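Local structure of N-(5'-phosphoribosyl)anthranilate isomerase (Thermococcus kodakarensis, 5LHF) at residues M61-F64 / P65-A68; S141-R144 / H145-V149; K194-V197 / L198-F202. The protein catalyses the isomerisation of N-(5-phospho-beta-D-ribosyl)anthranilate to 1-(2-carboxyphenylamino)-1-deoxy-D-ribulose 5-phosphate, the third step in making tryptophan from chorismate. All blocks are in the same frame, centred on the assembly; numbering follows the deposited sequence.

Contact 1. Residues M61-F64 / P65-A68; sequences MKTF and PEWA
Met61 lies across the indole of Trp67, with its methyl CE set squarely over one face, 3.8 Å from the centroid of the six-membered ring. A bend at the last torsion (chi3 -63°) turns CE onto the ring, while SD stands higher, above the five-membered ring at 4.8 Å from its centroid, a Met-aromatic contact. The indole is held at its nitrogen as well: Trp67 NE1 donates to Met61 O at 3.0 Å, reaching that carbonyl from above its plane, and Ser83 OG also binds the same oxygen.

Thr63 and Glu66 meet on another side of the turn. The Glu66 chain runs out extended and brings OE1 to 2.8 Å from Thr63 OG1, which approaches the anti lone pair of the carboxylate. The same OE1 takes a weak bond from Thr63 N at 3.3 Å, and a water joins Glu66 OE2 to Lys62 N. Phe64 turns outward to helix 87-97, where Arg92 makes a cation-pi contact with its ring; within the turn, Phe64 CE1 only brushes Ala68 CB at 4.0 Å.

Thr63 O then receives Trp67 N in a nearly straight bond. With Thr63 at the N-cap and Glu66 reaching back to its amide, the arrangement resembles one half of a capping box, opening helix 64-74 after strand 55-59 of the TIM barrel.

Contact 2. Residues S141-R144 / H145-V149; sequences SGRR and HDYRV
Gly142, Arg143 and Arg144 pair with Asp146, Tyr147 and Arg148 near the N-terminal end of helix 143-156, the helical crossover of a beta-alpha-beta unit in the TIM barrel that joins strand 132-136 to strand 160-162. Ser141 takes part through water alone: one molecule donates to Ser141 O and accepts from His145 N, which lies 3.0 Å from it.

Gly142 O accepts from Asp146 N at 2.9 Å, in the plane of the carbonyl. His145 CB lies close to this oxygen, as does Asp146 OD1, an acceptor beside an acceptor with no bond between them. Asp146 OD2 is committed elsewhere, to the backbone N of Gly138 and to a salt bridge with Arg109.

Arg143 O takes the backbone amide of Tyr147 at 3.0 Å and also hangs over one face of the tyrosine ring. The arginine chain, straight from CG to NE with CG turned away from the backbone N (chi1 -174°), carries its guanidinium obliquely across the hydroxyl end of the phenol, the two planes 70° apart, with Tyr147 CE1 over one guanidinium face. NH2 makes a weak bond to Tyr147 OH, 2.9 Å long; the firmer partners of this group are Gly163 O for NH2 and Gly138 O for NH1. Trp176 meets the Tyr147 ring edge to face.

Arg144 O accepts from Arg148 N, the next bond in the helical series. Their side chains, both touching Trp176, bring like charges together, with Arg144 NH2 only 3.6 Å from Arg148 NH2. The carboxylate of Asp146 is tied at its other oxygen too: the neighbouring His145 ND1 donates to Asp146 OD1 in a bond 3.1 Å long, nearly straight and lying in the imidazole plane.

Contact 3. Residues K194-V197 / L198-F202; sequences KDRV and LIEAF
Asp195 caps the start of helix 196-207: its OD2 accepts from Leu198 N at 2.9 Å through the lone pair that faces away from OD1. The carboxylate gets there because CG lies opposite the backbone N (chi1 179°). OD1 is held outside the turn in a salt bridge with Arg190, so both oxygens are employed. Lys194, just before, sends NZ away from the helix into a salt bridge with Glu189.

Backbone bonds follow in regular i to i+4 order. Ile199 N donates to Asp195 O at 2.9 Å, followed by Glu200 N to Arg196 O and Ala201 N to Val197 O.

A salt bridge spans a turn of the helix. Arg196, doubled back by bends at its second and third torsions (chi2 -94°), folds over so that Arg196 NH1 donates to Glu200 OE1 at 3.0 Å. The oxygen lies in the guanidinium plane, yet NH1 comes at it from above the carboxylate, the two planes being 73° apart. Val197 CG2 sits over a face of the guanidinium, 3.6 Å above it. Glu200 OE2 is hydrogen-bonded to Tyr23 OH. With an alanine in place of Glu200, the Arg196 guanidinium is likely to lose this counter-charge, and Tyr23 OH its carboxylate partner.

Van der Waals contact is slighter: Leu198 CG rests against the capping oxygen Asp195 OD2 at 3.3 Å, while Ile199 packs on Leu19 and Tyr23. The negative carboxylate of Asp195 at the N-terminal end of the helix is likely to be stabilised by the helix dipole, as well as by Arg190.

From the N terminus, the chain meets contact 1 first, then contact 2, then contact 3. All three are local turns at the start of outer helices, so none closes a long loop, and they follow in series without nesting or crossing. Contact 1 leads from strand 55-59 into helix 64-74, contact 2 belongs to the crossover between strands 132-136 and 160-162, and contact 3 leads from strand 193-194 into the last helix, 196-207. Contacts 1 and 3 lie on opposite sides of the chain's centre, their centres 33 Å apart, whereas contacts 2 and 3 come within about 9 Å at their nearest atoms.

Contact 1. Residues M61-F64 / P65-A68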
# COMPACT_ATOMS: atom_id res chain seq x y z
N MET A 61 -2.89 12.60 3.89
CA MET A 61 -2.52 13.74 4.71
C MET A 61 -1.11 14.21 4.37
O MET A 61 -0.21 13.39 4.14
CB MET A 61 -2.61 13.39 6.19
CG MET A 61 -4.01 13.49 6.73
SD MET A 61 -4.12 12.96 8.43
CE MET A 61 -3.64 11.23 8.38
N LYS A 62 -0.93 15.53 4.33
CA LYS A 62 0.28 16.14 3.81
C LYS A 62 1.23 16.66 4.88
O LYS A 62 2.43 16.75 4.63
CB LYS A 62 -0.08 17.30 2.86
CG LYS A 62 -1.06 16.92 1.75
CD LYS A 62 -1.36 18.10 0.83
CE LYS A 62 -0.11 18.56 0.09
NZ LYS A 62 0.47 17.50 -0.78
N THR A 63 0.73 16.99 6.07
CA THR A 63 1.50 17.73 7.06
C THR A 63 1.68 16.94 8.35
O THR A 63 0.86 16.08 8.69
CB THR A 63 0.86 19.10 7.38
OG1 THR A 63 -0.28 18.93 8.23
CG2 THR A 63 0.43 19.80 6.11
N PHE A 64 2.76 17.25 9.05
CA PHE A 64 3.03 16.58 10.32
C PHE A 64 1.88 16.72 11.32
O PHE A 64 1.50 15.71 11.94
CB PHE A 64 4.34 17.10 10.91
CG PHE A 64 4.67 16.51 12.26
CD1 PHE A 64 4.24 17.14 13.43
CD2 PHE A 64 5.41 15.35 12.36
CE1 PHE A 64 4.53 16.61 14.66
CE2 PHE A 64 5.71 14.81 13.58
CZ PHE A 64 5.26 15.44 14.74
N PRO A 65 1.30 17.90 11.55
CA PRO A 65 0.27 17.99 12.60
C PRO A 65 -0.95 17.15 12.31
O PRO A 65 -1.56 16.60 13.24
CB PRO A 65 -0.07 19.49 12.63
CG PRO A 65 1.13 20.15 12.07
CD PRO A 65 1.67 19.23 11.03
N GLU A 66 -1.35 17.06 11.05
CA GLU A 66 -2.43 16.16 10.65
C GLU A 66 -2.10 14.71 11.01
O GLU A 66 -2.90 14.01 11.64
CB GLU A 66 -2.66 16.30 9.16
CG GLU A 66 -3.22 17.64 8.75
CD GLU A 66 -3.38 17.75 7.26
OE1 GLU A 66 -2.37 18.03 6.57
OE2 GLU A 66 -4.50 17.54 6.78
N TRP A 67 -0.92 14.25 10.61
CA TRP A 67 -0.54 12.87 10.94
C TRP A 67 -0.44 12.66 12.44
O TRP A 67 -0.90 11.63 12.95
CB TRP A 67 0.78 12.51 10.27
CG TRP A 67 0.57 11.99 8.91
CD1 TRP A 67 0.78 12.66 7.72
CD2 TRP A 67 0.11 10.67 8.55
NE1 TRP A 67 0.48 11.82 6.66
CE2 TRP A 67 0.06 10.61 7.14
CE3 TRP A 67 -0.26 9.54 9.29
CZ2 TRP A 67 -0.35 9.46 6.46
CZ3 TRP A 67 -0.69 8.42 8.62
CH2 TRP A 67 -0.72 8.38 7.21
N ALA A 68 0.18 13.60 13.16
CA ALA A 68 0.33 13.46 14.60
C ALA A 68 -1.01 13.34 15.29
O ALA A 68 -1.19 12.50 16.19
CB ALA A 68 1.12 14.65 15.16
O HOH W 1 -3.80 17.02 3.80

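Contact 2. Residues S141-R144 / H145-V149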
# COMPACT_ATOMS: atom_id res chain seq x y z
N SER A 141 -3.05 2.49 -21.16
CA SER A 141 -1.96 1.89 -21.92
C SER A 141 -0.61 2.08 -21.25
O SER A 141 0.31 1.27 -21.47
CB SER A 141 -1.93 2.48 -23.33
OG SER A 141 -1.61 3.86 -23.29
N GLY A 142 -0.45 3.12 -20.43
CA GLY A 142 0.80 3.36 -19.72
C GLY A 142 1.11 2.35 -18.63
O GLY A 142 2.20 2.39 -18.06
N ARG A 143 0.17 1.44 -18.34
CA ARG A 143 0.38 0.50 -17.25
C ARG A 143 1.55 -0.44 -17.54
O ARG A 143 2.33 -0.76 -16.64
CB ARG A 143 -0.91 -0.28 -17.01
CG ARG A 143 -0.87 -1.18 -15.81
CD ARG A 143 -2.27 -1.63 -15.44
NE ARG A 143 -2.20 -2.59 -14.35
CZ ARG A 143 -2.15 -2.26 -13.07
NH1 ARG A 143 -2.21 -0.97 -12.71
NH2 ARG A 143 -2.07 -3.21 -12.16
N ARG A 144 1.69 -0.87 -18.79
CA ARG A 144 2.83 -1.71 -19.15
C ARG A 144 4.15 -0.97 -18.92
O ARG A 144 5.12 -1.56 -18.43
CB ARG A 144 2.72 -2.17 -20.61
CG ARG A 144 1.78 -3.36 -20.80
CD ARG A 144 1.61 -3.74 -22.27
NE ARG A 144 2.77 -4.45 -22.81
CZ ARG A 144 2.87 -5.78 -22.87
NH1 ARG A 144 1.89 -6.54 -22.42
NH2 ARG A 144 3.96 -6.34 -23.39
N HIS A 145 4.18 0.32 -19.26
CA HIS A 145 5.34 1.15 -18.95
C HIS A 145 5.60 1.20 -17.45
O HIS A 145 6.75 1.19 -17.01
CB HIS A 145 5.11 2.55 -19.51
CG HIS A 145 6.00 3.60 -18.90
ND1 HIS A 145 5.72 4.20 -17.69
CD2 HIS A 145 7.13 4.18 -19.36
CE1 HIS A 145 6.66 5.09 -17.42
NE2 HIS A 145 7.53 5.09 -18.42
N ASP A 146 4.53 1.28 -16.65
CA ASP A 146 4.70 1.35 -15.21
C ASP A 146 5.32 0.07 -14.66
O ASP A 146 6.16 0.12 -13.76
CB ASP A 146 3.36 1.65 -14.53
CG ASP A 146 2.81 3.02 -14.89
OD1 ASP A 146 3.49 3.77 -15.62
OD2 ASP A 146 1.70 3.35 -14.43
N TYR A 147 4.91 -1.09 -15.19
CA TYR A 147 5.54 -2.35 -14.78
C TYR A 147 7.03 -2.37 -15.13
O TYR A 147 7.85 -2.87 -14.35
CB TYR A 147 4.85 -3.54 -15.45
CG TYR A 147 3.47 -3.91 -14.93
CD1 TYR A 147 2.94 -3.35 -13.77
CD2 TYR A 147 2.69 -4.83 -15.62
CE1 TYR A 147 1.66 -3.70 -13.32
CE2 TYR A 147 1.42 -5.19 -15.17
CZ TYR A 147 0.92 -4.63 -14.04
OH TYR A 147 -0.34 -5.01 -13.63
N ARG A 148 7.40 -1.85 -16.30
CA ARG A 148 8.82 -1.85 -16.67
C ARG A 148 9.64 -0.99 -15.73
O ARG A 148 10.78 -1.35 -15.38
CB ARG A 148 8.99 -1.36 -18.11
CG ARG A 148 8.43 -2.29 -19.14
CD ARG A 148 8.28 -1.57 -20.45
NE ARG A 148 7.25 -2.17 -21.29
CZ ARG A 148 7.42 -3.28 -22.00
NH1 ARG A 148 8.57 -3.93 -21.97
NH2 ARG A 148 6.43 -3.75 -22.74
N VAL A 149 9.11 0.16 -15.33
CA VAL A 149 9.78 0.99 -14.34
C VAL A 149 9.90 0.24 -13.02
O VAL A 149 10.97 0.17 -12.41
CB VAL A 149 9.03 2.32 -14.15
CG1 VAL A 149 9.64 3.12 -13.00
CG2 VAL A 149 9.04 3.13 -15.45
O HOH W 2 3.19 1.48 -21.80

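Contact 3. Residues K194-V197 / L198-F202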
# COMPACT_ATOMS: atom_id res chain seq x y z
N LYS A 194 -15.13 -6.51 0.98
CA LYS A 194 -14.10 -7.56 0.90
C LYS A 194 -14.77 -8.93 0.81
O LYS A 194 -15.65 -9.26 1.61
CB LYS A 194 -13.16 -7.51 2.11
CG LYS A 194 -12.39 -6.21 2.27
CD LYS A 194 -11.71 -5.75 1.00
CE LYS A 194 -11.07 -4.38 1.25
NZ LYS A 194 -10.76 -3.61 0.03
N ASP A 195 -14.37 -9.72 -0.19
CA ASP A 195 -15.10 -10.92 -0.59
C ASP A 195 -14.20 -12.15 -0.51
O ASP A 195 -13.12 -12.18 -1.12
CB ASP A 195 -15.64 -10.76 -2.01
CG ASP A 195 -16.39 -11.99 -2.50
OD1 ASP A 195 -17.58 -12.13 -2.16
OD2 ASP A 195 -15.80 -12.80 -3.22
N ARG A 196 -14.66 -13.19 0.20
CA ARG A 196 -13.80 -14.34 0.48
C ARG A 196 -13.41 -15.08 -0.79
O ARG A 196 -12.26 -15.52 -0.94
CB ARG A 196 -14.50 -15.31 1.45
CG ARG A 196 -13.60 -16.46 1.93
CD ARG A 196 -13.74 -17.74 1.09
NE ARG A 196 -15.13 -18.21 1.05
CZ ARG A 196 -15.55 -19.23 0.30
NH1 ARG A 196 -14.70 -19.89 -0.47
NH2 ARG A 196 -16.83 -19.58 0.34
N VAL A 197 -14.34 -15.22 -1.73
CA VAL A 197 -14.02 -15.99 -2.93
C VAL A 197 -13.03 -15.22 -3.81
O VAL A 197 -12.09 -15.81 -4.36
CB VAL A 197 -15.30 -16.36 -3.69
CG1 VAL A 197 -14.96 -16.77 -5.13
CG2 VAL A 197 -16.03 -17.49 -2.96
N LEU A 198 -13.19 -13.90 -3.92
CA LEU A 198 -12.20 -13.09 -4.64
C LEU A 198 -10.84 -13.13 -3.96
O LEU A 198 -9.80 -13.19 -4.64
CB LEU A 198 -12.68 -11.64 -4.77
CG LEU A 198 -13.92 -11.46 -5.63
CD1 LEU A 198 -14.23 -9.97 -5.76
CD2 LEU A 198 -13.73 -12.11 -7.02
N ILE A 199 -10.81 -13.06 -2.63
CA ILE A 199 -9.53 -13.12 -1.92
C ILE A 199 -8.86 -14.47 -2.16
O ILE A 199 -7.65 -14.54 -2.40
CB ILE A 199 -9.71 -12.82 -0.42
CG1 ILE A 199 -10.08 -11.34 -0.22
CG2 ILE A 199 -8.41 -13.12 0.33
CD1 ILE A 199 -10.57 -10.98 1.21
N GLU A 200 -9.63 -15.57 -2.10
CA GLU A 200 -9.01 -16.87 -2.32
C GLU A 200 -8.48 -17.00 -3.75
O GLU A 200 -7.45 -17.64 -3.98
CB GLU A 200 -9.99 -17.98 -1.98
CG GLU A 200 -10.25 -18.03 -0.49
CD GLU A 200 -10.99 -19.27 -0.03
OE1 GLU A 200 -11.74 -19.86 -0.84
OE2 GLU A 200 -10.82 -19.64 1.15
N ALA A 201 -9.18 -16.41 -4.72
CA ALA A 201 -8.69 -16.46 -6.09
C ALA A 201 -7.40 -15.67 -6.23
O ALA A 201 -6.49 -16.09 -6.95
CB ALA A 201 -9.74 -15.92 -7.06
N PHE A 202 -7.32 -14.51 -5.56
CA PHE A 202 -6.10 -13.71 -5.55
C PHE A 202 -4.95 -14.46 -4.89
O PHE A 202 -3.84 -14.54 -5.44
CB PHE A 202 -6.39 -12.39 -4.82
CG PHE A 202 -5.29 -11.37 -4.92
CD1 PHE A 202 -4.29 -11.31 -3.96
CD2 PHE A 202 -5.27 -10.46 -5.97
CE1 PHE A 202 -3.30 -10.37 -4.04
CE2 PHE A 202 -4.27 -9.50 -6.06
CZ PHE A 202 -3.28 -9.47 -5.10